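NAD(P)H-flavin oxidoreductase (Staphylococcus epidermidis ATCC 12228, PDB 3GBH) binds flavin mononucleotide and probably catalyses NAD(P)H-dependent reduction of flavin or nitro compounds, as a member of the nitroreductase family. Local coordinates at residues P31-E34 with M35-I39; A57-S61 with D62-E66; K116-L119 with L120-I123. All coordinates share one frame; numbering follows the deposited sequence.

Contact 1 (P31-E34 with M35-I39); sequences PREE and MDEII
E34 and E37 meet on the first turns of helix 32-42, which starts behind the N-cap residue P31. Their side chains cross obliquely, with OE1 of E34 3.9 Å from OE1 of E37 and the two carboxylate planes turned 44° apart. The torsions bring them together. In E34, CG stands trans to the backbone nitrogen (chi1 -172°) and the chain then bends at chi2, whereas E37 sends CG back beside its own nitrogen and runs straight on from there, its CG 3.3 Å from the carbonyl oxygen of E33. If both acids are ionised they would probably repel each other, and R7 lies where it can offset that: it makes a salt bridge with OE1 of E34 and a long, weak ion pair with E37. OE2 of E34 is hydrogen-bonded to H157, so both oxygens of this buried carboxylate have partners. One turn on, I38 lays CG1 3.4 Å from the carbonyl oxygen of E34, the same oxygen that accepts the amide of I38.

Around the helix, D36 has CB 3.4 Å from the carbonyl oxygen of R32, and its OD1 forms a salt bridge with R210 of the second subunit. The helix thus contributes to the interface with that subunit. The backbone amide nitrogen of D36 donates to O of R32 at 2.8 Å.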
loop_
_atom_site.group_PDB
_atom_site.type_symbol
_atom_site.label_atom_id
_atom_site.label_comp_id
_atom_site.label_asym_id
_atom_site.label_seq_id
_atom_site.Cartn_x
_atom_site.Cartn_y
_atom_site.Cartn_z
ATOM N N PRO B 31 -8.582 19.419 -33.308
ATOM C CA PRO B 31 -8.193 18.867 -34.617
ATOM C C PRO B 31 -8.700 17.443 -34.801
ATOM O O PRO B 31 -8.830 16.719 -33.823
ATOM C CB PRO B 31 -6.652 18.910 -34.582
ATOM C CG PRO B 31 -6.299 19.806 -33.422
ATOM C CD PRO B 31 -7.419 19.700 -32.453
ATOM N N ARG B 32 -8.999 17.032 -36.032
ATOM C CA ARG B 32 -9.513 15.654 -36.241
ATOM C C ARG B 32 -8.615 14.547 -35.755
ATOM O O ARG B 32 -9.113 13.592 -35.201
ATOM C CB ARG B 32 -9.900 15.369 -37.687
ATOM C CG ARG B 32 -11.263 15.913 -37.960
ATOM C CD ARG B 32 -11.950 15.359 -39.184
ATOM N NE ARG B 32 -13.127 16.166 -39.506
ATOM C CZ ARG B 32 -13.938 15.909 -40.516
ATOM N NH1 ARG B 32 -13.691 14.892 -41.336
ATOM N NH2 ARG B 32 -14.986 16.689 -40.722
ATOM N N GLU B 33 -7.307 14.706 -35.929
ATOM C CA GLU B 33 -6.313 13.698 -35.515
ATOM C C GLU B 33 -6.484 13.439 -34.035
ATOM O O GLU B 33 -6.486 12.308 -33.573
ATOM C CB GLU B 33 -4.868 14.180 -35.846
ATOM C CG GLU B 33 -3.755 13.083 -35.847
ATOM C CD GLU B 33 -2.325 13.633 -36.204
ATOM O OE1 GLU B 33 -2.218 14.747 -36.794
ATOM O OE2 GLU B 33 -1.309 12.932 -35.907
ATOM N N GLU B 34 -6.695 14.509 -33.287
ATOM C CA GLU B 34 -6.847 14.409 -31.873
ATOM C C GLU B 34 -8.197 13.793 -31.462
ATOM O O GLU B 34 -8.232 12.906 -30.615
ATOM C CB GLU B 34 -6.686 15.793 -31.287
ATOM C CG GLU B 34 -6.643 15.772 -29.836
ATOM C CD GLU B 34 -5.282 15.910 -29.254
ATOM O OE1 GLU B 34 -4.271 15.480 -29.858
ATOM O OE2 GLU B 34 -5.239 16.444 -28.145
HETATM N N MSE B 35 -9.307 14.255 -32.047
HETATM C CA MSE B 35 -10.608 13.622 -31.771
HETATM C C MSE B 35 -10.589 12.119 -32.083
HETATM O O MSE B 35 -11.190 11.305 -31.364
HETATM C CB MSE B 35 -11.696 14.284 -32.623
HETATM C CG MSE B 35 -13.106 13.777 -32.303
HETATM SE SE MSE B 35 -13.676 14.325 -30.525
HETATM C CE MSE B 35 -14.070 16.178 -30.900
ATOM N N ASP B 36 -9.940 11.762 -33.187
ATOM C CA ASP B 36 -9.807 10.361 -33.566
ATOM C C ASP B 36 -8.956 9.542 -32.573
ATOM O O ASP B 36 -9.277 8.400 -32.301
ATOM C CB ASP B 36 -9.272 10.239 -34.988
ATOM C CG ASP B 36 -10.357 10.465 -36.038
ATOM O OD1 ASP B 36 -11.526 10.687 -35.654
ATOM O OD2 ASP B 36 -10.024 10.442 -37.229
ATOM N N GLU B 37 -7.882 10.133 -32.037
ATOM C CA GLU B 37 -7.096 9.491 -30.975
ATOM C C GLU B 37 -7.947 9.236 -29.750
ATOM O O GLU B 37 -7.958 8.132 -29.197
ATOM C CB GLU B 37 -5.902 10.352 -30.553
ATOM C CG GLU B 37 -4.781 10.401 -31.520
ATOM C CD GLU B 37 -3.645 11.353 -31.054
ATOM O OE1 GLU B 37 -3.596 11.651 -29.833
ATOM O OE2 GLU B 37 -2.817 11.796 -31.890
ATOM N N ILE B 38 -8.690 10.259 -29.335
ATOM C CA ILE B 38 -9.630 10.134 -28.234
ATOM C C ILE B 38 -10.647 9.019 -28.452
ATOM O O ILE B 38 -10.857 8.188 -27.583
ATOM C CB ILE B 38 -10.339 11.486 -27.966
ATOM C CG1 ILE B 38 -9.321 12.518 -27.435
ATOM C CG2 ILE B 38 -11.509 11.302 -27.020
ATOM C CD1 ILE B 38 -9.856 13.987 -27.432
ATOM N N ILE B 39 -11.280 8.978 -29.613
ATOM C CA ILE B 39 -12.280 7.932 -29.882
ATOM C C ILE B 39 -11.639 6.543 -30.017
ATOM O O ILE B 39 -12.183 5.540 -29.554
ATOM C CB ILE B 39 -13.113 8.289 -31.122
ATOM C CG1 ILE B 39 -13.962 9.539 -30.816
ATOM C CG2 ILE B 39 -14.036 7.108 -31.539
ATOM C CD1 ILE B 39 -14.552 10.194 -32.079
#

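Contact 2 (A57-S61 with D62-E66)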
loop_
_atom_site.group_PDB
_atom_site.type_symbol
_atom_site.label_atom_id
_atom_site.label_comp_id
_atom_site.label_asym_id
_atom_site.label_seq_id
_atom_site.Cartn_x
_atom_site.Cartn_y
_atom_site.Cartn_z
ATOM N N ALA B 57 -22.143 10.303 -33.125
ATOM C CA ALA B 57 -22.350 11.470 -33.988
ATOM C C ALA B 57 -21.563 12.630 -33.370
ATOM O O ALA B 57 -21.902 13.092 -32.279
ATOM C CB ALA B 57 -23.860 11.819 -34.107
ATOM N N VAL B 58 -20.494 13.066 -34.046
ATOM C CA VAL B 58 -19.645 14.148 -33.547
ATOM C C VAL B 58 -20.193 15.420 -34.192
ATOM O O VAL B 58 -19.841 15.757 -35.341
ATOM C CB VAL B 58 -18.173 13.923 -33.937
ATOM C CG1 VAL B 58 -17.289 15.024 -33.375
ATOM C CG2 VAL B 58 -17.681 12.495 -33.504
ATOM N N VAL B 59 -21.099 16.096 -33.477
ATOM C CA VAL B 59 -21.725 17.301 -33.993
ATOM C C VAL B 59 -20.809 18.500 -33.797
ATOM O O VAL B 59 -20.668 19.009 -32.704
ATOM C CB VAL B 59 -23.096 17.566 -33.332
ATOM C CG1 VAL B 59 -23.726 18.842 -33.910
ATOM C CG2 VAL B 59 -24.001 16.352 -33.534
ATOM N N GLN B 60 -20.220 18.960 -34.892
ATOM C CA GLN B 60 -19.259 20.060 -34.858
ATOM C C GLN B 60 -19.641 21.237 -35.768
ATOM O O GLN B 60 -19.285 22.363 -35.464
ATOM C CB GLN B 60 -17.873 19.537 -35.227
ATOM C CG GLN B 60 -17.859 18.865 -36.603
ATOM C CD GLN B 60 -16.458 18.513 -37.125
ATOM O OE1 GLN B 60 -16.276 18.362 -38.339
ATOM N NE2 GLN B 60 -15.492 18.312 -36.206
ATOM N N SER B 61 -20.368 20.991 -36.861
ATOM C CA SER B 61 -20.689 22.049 -37.834
ATOM C C SER B 61 -21.694 23.043 -37.275
ATOM O O SER B 61 -22.535 22.668 -36.472
ATOM C CB SER B 61 -21.247 21.463 -39.136
ATOM O OG SER B 61 -22.563 21.006 -38.939
ATOM N N ASP B 62 -21.603 24.297 -37.700
ATOM C CA ASP B 62 -22.572 25.322 -37.291
ATOM C C ASP B 62 -23.964 24.866 -37.722
ATOM O O ASP B 62 -24.940 25.002 -36.993
ATOM C CB ASP B 62 -22.292 26.655 -37.969
ATOM C CG ASP B 62 -21.081 27.395 -37.410
ATOM O OD1 ASP B 62 -20.540 27.029 -36.348
ATOM O OD2 ASP B 62 -20.705 28.399 -38.049
ATOM N N GLU B 63 -24.032 24.338 -38.939
ATOM C CA GLU B 63 -25.286 23.862 -39.515
ATOM C C GLU B 63 -25.982 22.784 -38.640
ATOM O O GLU B 63 -27.163 22.943 -38.314
ATOM C CB GLU B 63 -24.995 23.358 -40.925
ATOM C CG GLU B 63 -26.177 23.038 -41.764
ATOM C CD GLU B 63 -25.777 22.247 -43.015
ATOM O OE1 GLU B 63 -24.821 22.665 -43.711
ATOM O OE2 GLU B 63 -26.422 21.212 -43.301
HETATM N N MSE B 64 -25.262 21.726 -38.229
HETATM C CA MSE B 64 -25.871 20.650 -37.419
HETATM C C MSE B 64 -26.152 21.080 -35.963
HETATM O O MSE B 64 -27.141 20.677 -35.368
HETATM C CB MSE B 64 -24.999 19.389 -37.415
HETATM C CG MSE B 64 -25.708 18.108 -36.858
HETATM SE SE MSE B 64 -27.409 17.649 -37.780
HETATM C CE MSE B 64 -26.729 16.758 -39.376
ATOM N N LYS B 65 -25.291 21.923 -35.410
ATOM C CA LYS B 65 -25.567 22.534 -34.118
ATOM C C LYS B 65 -26.878 23.311 -34.143
ATOM O O LYS B 65 -27.694 23.208 -33.225
ATOM C CB LYS B 65 -24.420 23.459 -33.725
ATOM C CG LYS B 65 -23.199 22.707 -33.211
ATOM C CD LYS B 65 -22.210 23.669 -32.610
ATOM C CE LYS B 65 -21.190 22.986 -31.716
ATOM N NZ LYS B 65 -20.523 24.030 -30.941
ATOM N N GLU B 66 -27.081 24.099 -35.191
ATOM C CA GLU B 66 -28.322 24.829 -35.328
ATOM C C GLU B 66 -29.523 23.895 -35.436
ATOM O O GLU B 66 -30.582 24.171 -34.855
ATOM C CB GLU B 66 -28.279 25.720 -36.557
ATOM C CG GLU B 66 -29.532 26.543 -36.751
ATOM C CD GLU B 66 -29.830 27.475 -35.598
ATOM O OE1 GLU B 66 -28.877 27.977 -34.971
ATOM O OE2 GLU B 66 -31.034 27.724 -35.350
HETATM O O HOH W 1 -17.981 23.275 -32.994
#
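S61 caps helix 62-68 just after strand 54-59 ends: its OG accepts the amide hydrogen of M64 at an N-to-OG distance of 2.9 Å, the classic serine N-cap bond, with an N-H...O angle of 163°. The hydroxyl reaches forward to the first turn because chi1 of 74° sets OG between the backbone nitrogen and the carbonyl carbon, which also brings it to 3.3 Å from CB of M64. The carbonyl oxygen of the same serine starts the regular helix pattern, taking the amide of K65 at 3.0 Å from its nitrogen.

On the strand side, V59 packs on the helix. Its CG1 lies 3.6 Å from CG of M64, and the two side chains cross at about a right angle. M64, a selenomethionine, then bends at chi2 and chi3 so that its selenium end turns away from the strand, while its side chain also packs on I176 and on L213 of the second subunit.

Farther out, the C-terminal end of that subunit joins the cap, since S61 OG is also hydrogen-bonded to the backbone oxygen of its L213. A57 and V58 continue the sheet across the interface as a parallel ladder with a strand of the same partner. K65 passes S61 O with CG 3.3 Å away and carries its ammonium to the backbone oxygens of L79 and S82. A water 2.9 Å from the carbonyl oxygen of Q60 makes a weak bond, 3.4 Å, with NZ of K65.

Contact 3 (K116-L119 with L120-I123)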
loop_
_atom_site.group_PDB
_atom_site.type_symbol
_atom_site.label_atom_id
_atom_site.label_comp_id
_atom_site.label_asym_id
_atom_site.label_seq_id
_atom_site.Cartn_x
_atom_site.Cartn_y
_atom_site.Cartn_z
ATOM N N LYS B 116 -14.334 -19.190 -34.187
ATOM C CA LYS B 116 -15.234 -18.093 -34.528
ATOM C C LYS B 116 -16.644 -18.657 -34.844
ATOM O O LYS B 116 -17.617 -18.131 -34.360
ATOM C CB LYS B 116 -14.725 -17.250 -35.680
ATOM C CG LYS B 116 -15.810 -16.369 -36.266
ATOM C CD LYS B 116 -15.392 -15.639 -37.515
ATOM C CE LYS B 116 -15.734 -16.402 -38.719
ATOM N NZ LYS B 116 -16.989 -16.152 -39.416
ATOM N N ALA B 117 -16.715 -19.705 -35.651
ATOM C CA ALA B 117 -17.994 -20.302 -36.066
ATOM C C ALA B 117 -18.767 -20.816 -34.849
ATOM O O ALA B 117 -19.982 -20.612 -34.747
ATOM C CB ALA B 117 -17.772 -21.407 -37.079
ATOM N N GLN B 118 -18.053 -21.437 -33.910
ATOM C CA GLN B 118 -18.679 -21.983 -32.713
ATOM C C GLN B 118 -19.233 -20.867 -31.860
ATOM O O GLN B 118 -20.310 -20.999 -31.315
ATOM C CB GLN B 118 -17.693 -22.849 -31.895
ATOM C CG GLN B 118 -17.227 -24.139 -32.556
ATOM C CD GLN B 118 -18.370 -25.079 -32.932
ATOM O OE1 GLN B 118 -19.432 -25.057 -32.331
ATOM N NE2 GLN B 118 -18.158 -25.881 -33.947
ATOM N N LEU B 119 -18.494 -19.766 -31.739
ATOM C CA LEU B 119 -18.938 -18.629 -30.947
ATOM C C LEU B 119 -20.189 -17.983 -31.565
ATOM O O LEU B 119 -21.198 -17.738 -30.878
ATOM C CB LEU B 119 -17.835 -17.574 -30.827
ATOM C CG LEU B 119 -16.640 -17.876 -29.930
ATOM C CD1 LEU B 119 -15.576 -16.811 -30.189
ATOM C CD2 LEU B 119 -17.069 -17.889 -28.449
ATOM N N LEU B 120 -20.122 -17.702 -32.863
ATOM C CA LEU B 120 -21.250 -17.043 -33.527
ATOM C C LEU B 120 -22.482 -17.950 -33.577
ATOM O O LEU B 120 -23.595 -17.442 -33.568
ATOM C CB LEU B 120 -20.875 -16.563 -34.933
ATOM C CG LEU B 120 -19.843 -15.413 -34.973
ATOM C CD1 LEU B 120 -19.555 -15.054 -36.407
ATOM C CD2 LEU B 120 -20.292 -14.197 -34.184
ATOM N N ASP B 121 -22.288 -19.272 -33.632
ATOM C CA ASP B 121 -23.399 -20.240 -33.615
ATOM C C ASP B 121 -24.315 -20.041 -32.400
ATOM O O ASP B 121 -25.507 -20.266 -32.487
ATOM C CB ASP B 121 -22.884 -21.691 -33.619
ATOM C CG ASP B 121 -22.523 -22.207 -35.007
ATOM O OD1 ASP B 121 -22.760 -21.504 -36.015
ATOM O OD2 ASP B 121 -22.022 -23.354 -35.082
ATOM N N TRP B 122 -23.767 -19.636 -31.252
ATOM C CA TRP B 122 -24.658 -19.340 -30.099
ATOM C C TRP B 122 -24.916 -17.858 -29.934
ATOM O O TRP B 122 -26.033 -17.465 -29.575
ATOM C CB TRP B 122 -24.217 -19.966 -28.752
ATOM C CG TRP B 122 -22.955 -19.440 -28.148
ATOM C CD1 TRP B 122 -21.710 -19.980 -28.276
ATOM C CD2 TRP B 122 -22.811 -18.287 -27.303
ATOM N NE1 TRP B 122 -20.790 -19.230 -27.578
ATOM C CE2 TRP B 122 -21.436 -18.185 -26.970
ATOM C CE3 TRP B 122 -23.701 -17.329 -26.800
ATOM C CZ2 TRP B 122 -20.939 -17.173 -26.167
ATOM C CZ3 TRP B 122 -23.200 -16.319 -26.007
ATOM C CH2 TRP B 122 -21.828 -16.249 -25.695
ATOM N N ILE B 123 -23.908 -17.027 -30.201
ATOM C CA ILE B 123 -24.070 -15.587 -30.017
ATOM C C ILE B 123 -25.206 -15.023 -30.892
ATOM O O ILE B 123 -26.055 -14.281 -30.398
ATOM C CB ILE B 123 -22.749 -14.831 -30.295
ATOM C CG1 ILE B 123 -21.745 -15.141 -29.179
ATOM C CG2 ILE B 123 -22.976 -13.284 -30.352
ATOM C CD1 ILE B 123 -20.311 -14.756 -29.531
HETATM O O HOH W 2 -21.883 -25.278 -32.995
#
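The carbonyl of L119 takes two amides in the middle of helix 113-128: the regular i to i+4 bond from I123, 2.9 Å between N and O, and a second from W122 N at 3.2 Å, which comes from above the carbonyl plane with an N-H...O angle of only 137°. K116 O receives the amide of L120 in the ordinary way. In one of two deposited conformers of D121, a water may bridge Q118 OE1 and D121 OD2, though this link is doubtful.

W122 has chi1 of 67°, which folds its indole back over the preceding turn. L119 O sits over one face of the ring, offset toward the rim, and CG1 of I123 lies 3.5 Å above the ring plane. The L119 side chain runs alongside, pointing the same way, with CD2 4.1 Å from NE1 of W122.

K116 bends at chi3 and chi4, and its NZ forms salt bridges with E99 of helix 98-107 and with E113 at the start of its own helix; L120 also packs against E99. Where the lysine crosses the leucine, K116 CG lies 4.0 Å from CD1 of L120.

Contacts 1 and 2 are neighbours, their centres 16 Å apart, and follow one another along the chain. R32 NH2 lies 3.2 Å from Q60 OE1, a probable hydrogen bond, while I39 and M35 pack on V58. Both meet the C-terminal strand of the second subunit, whose F212 makes a cation-pi contact with R32 and packs on V58 and Q60. Contact 3 stands apart: its nearest atoms are about 22 Å from contact 1 and about 24 Å from contact 2, and it lies on the opposite side of the chain's centre from contact 2. Through I123 it packs on V49 and M51, next in sequence to the flavin-pocket residues S48 and N50.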